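Local coordinates for protein PA0821 (Pseudomonas aeruginosa, PDB 7DRG) that probably acts as the type VI secretion immunity protein (antitoxin) that protects the cell from a putative VRR-NUC domain-containing effector, at residues P151-Y154 with Q155-P159. Numbering follows the deposited sequence.
Sequences PLLY and QERQP
P151 accepts at its carbonyl O from Q155 N (3.1 Å, N-H...O angle 162°), and this bond opens a short alpha-helix, residues 152-157, which follows strand 144-151 and has P151 as its N-cap residue. The same i to i+4 bonding then runs E156 to L152, R157 to L153 and, closing the series, Q158 N to Y154 O at 2.8 Å. By Q158 the backbone has left helical angles, and the chain turns away through P159 toward helix 161-173. Strand, short helix and next helix thus follow with hardly a break between them.

Two pairs of side chains four residues apart meet across the turn. CG of L153 lies opposite the backbone N (chi1 -177°), beside the carbonyl carbon, which turns the isobutyl group toward R157, and the long arm of R157, extended from CG to NE, brings its guanidinium round against it. CD2 of L153 lies over one guanidinium face toward the rim, 3.5 Å from R157 NH1, while CD1 touches R157 NE at 3.8 Å; this is a van der Waals contact of methyls against the flat guanidinium.

Y154 and Q158 make the second pair. CG of Q158 sits over one face of the phenol ring, 4.1 Å from the centroid, a CH-pi contact displaced toward the CZ side. W125 meets the same tyrosine edge-to-face, and the hydroxyl is hydrogen-bonded to D161 in the following helix, so the ring's phenolic end is tied to the next element of the chain.

The buried residue is Q155, packed on L40 and W232, with L152 resting on L38. A bend at chi2 (65°) brings the Q155 amide round to P159, where NE2 donates to the proline carbonyl O at 3.3 Å.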
loop_
_atom_site.group_PDB
_atom_site.type_symbol
_atom_site.label_atom_id
_atom_site.label_comp_id
_atom_site.label_asym_id
_atom_site.label_seq_id
_atom_site.Cartn_x
_atom_site.Cartn_y
_atom_site.Cartn_z
ATOM N N PRO B 151 20.924 -6.730 10.038
ATOM C CA PRO B 151 19.617 -6.417 10.627
ATOM C C PRO B 151 19.555 -4.992 11.145
ATOM O O PRO B 151 20.567 -4.386 11.501
ATOM C CB PRO B 151 19.492 -7.418 11.784
ATOM C CG PRO B 151 20.506 -8.477 11.505
ATOM C CD PRO B 151 21.604 -7.828 10.746
ATOM N N LEU B 152 18.332 -4.464 11.199
ATOM C CA LEU B 152 18.134 -3.123 11.742
ATOM C C LEU B 152 18.531 -3.052 13.211
ATOM O O LEU B 152 19.086 -2.042 13.660
ATOM C CB LEU B 152 16.677 -2.695 11.562
ATOM C CG LEU B 152 16.164 -2.595 10.124
ATOM C CD1 LEU B 152 14.764 -1.989 10.115
ATOM C CD2 LEU B 152 17.083 -1.768 9.255
ATOM N N LEU B 153 18.244 -4.104 13.979
ATOM C CA LEU B 153 18.606 -4.092 15.393
ATOM C C LEU B 153 20.117 -4.105 15.564
ATOM O O LEU B 153 20.650 -3.444 16.462
ATOM C CB LEU B 153 17.968 -5.280 16.119
ATOM C CG LEU B 153 18.209 -5.355 17.632
ATOM C CD1 LEU B 153 17.662 -4.109 18.341
ATOM C CD2 LEU B 153 17.600 -6.622 18.217
ATOM N N TYR B 154 20.824 -4.837 14.702
ATOM C CA TYR B 154 22.281 -4.791 14.734
ATOM C C TYR B 154 22.780 -3.376 14.472
ATOM O O TYR B 154 23.681 -2.882 15.162
ATOM C CB TYR B 154 22.873 -5.772 13.713
ATOM C CG TYR B 154 24.368 -5.883 13.857
ATOM C CD1 TYR B 154 24.928 -6.802 14.729
ATOM C CD2 TYR B 154 25.217 -5.036 13.159
ATOM C CE1 TYR B 154 26.290 -6.885 14.888
ATOM C CE2 TYR B 154 26.588 -5.109 13.315
ATOM C CZ TYR B 154 27.116 -6.040 14.177
ATOM O OH TYR B 154 28.479 -6.119 14.346
ATOM N N GLN B 155 22.211 -2.716 13.462
ATOM C CA GLN B 155 22.604 -1.347 13.143
ATOM C C GLN B 155 22.382 -0.409 14.323
ATOM O O GLN B 155 23.226 0.449 14.605
ATOM C CB GLN B 155 21.842 -0.856 11.908
ATOM C CG GLN B 155 21.904 0.658 11.701
ATOM C CD GLN B 155 23.304 1.168 11.398
ATOM O OE1 GLN B 155 24.167 0.417 10.944
ATOM N NE2 GLN B 155 23.525 2.455 11.634
ATOM N N GLU B 156 21.261 -0.556 15.034
ATOM C CA GLU B 156 21.033 0.322 16.179
ATOM C C GLU B 156 22.044 0.079 17.300
ATOM O O GLU B 156 22.454 1.028 17.978
ATOM C CB GLU B 156 19.598 0.157 16.681
ATOM C CG GLU B 156 18.595 0.955 15.859
ATOM C CD GLU B 156 17.164 0.745 16.300
ATOM O OE1 GLU B 156 16.917 -0.181 17.100
ATOM O OE2 GLU B 156 16.286 1.498 15.831
ATOM N N ARG B 157 22.482 -1.167 17.493
ATOM C CA ARG B 157 23.444 -1.460 18.553
ATOM C C ARG B 157 24.889 -1.184 18.143
ATOM O O ARG B 157 25.732 -0.926 19.014
ATOM C CB ARG B 157 23.294 -2.914 18.996
ATOM C CG ARG B 157 21.933 -3.209 19.593
ATOM C CD ARG B 157 21.709 -4.684 19.849
ATOM N NE ARG B 157 20.547 -4.890 20.711
ATOM C CZ ARG B 157 19.945 -6.061 20.896
ATOM N NH1 ARG B 157 20.388 -7.141 20.266
ATOM N NH2 ARG B 157 18.898 -6.148 21.705
ATOM N N GLN B 158 25.207 -1.247 16.849
ATOM C CA GLN B 158 26.560 -1.007 16.342
ATOM C C GLN B 158 26.473 -0.051 15.160
ATOM O O GLN B 158 26.663 -0.452 14.004
ATOM C CB GLN B 158 27.240 -2.315 15.924
ATOM C CG GLN B 158 27.165 -3.443 16.945
ATOM C CD GLN B 158 28.001 -3.180 18.179
ATOM O OE1 GLN B 158 28.970 -2.420 18.136
ATOM N NE2 GLN B 158 27.632 -3.810 19.288
ATOM N N PRO B 159 26.208 1.234 15.415
ATOM C CA PRO B 159 25.834 2.146 14.319
ATOM C C PRO B 159 26.954 2.474 13.341
ATOM O O PRO B 159 26.674 3.097 12.307
ATOM C CB PRO B 159 25.356 3.408 15.058
ATOM C CG PRO B 159 25.956 3.317 16.403
ATOM C CD PRO B 159 26.067 1.866 16.738
#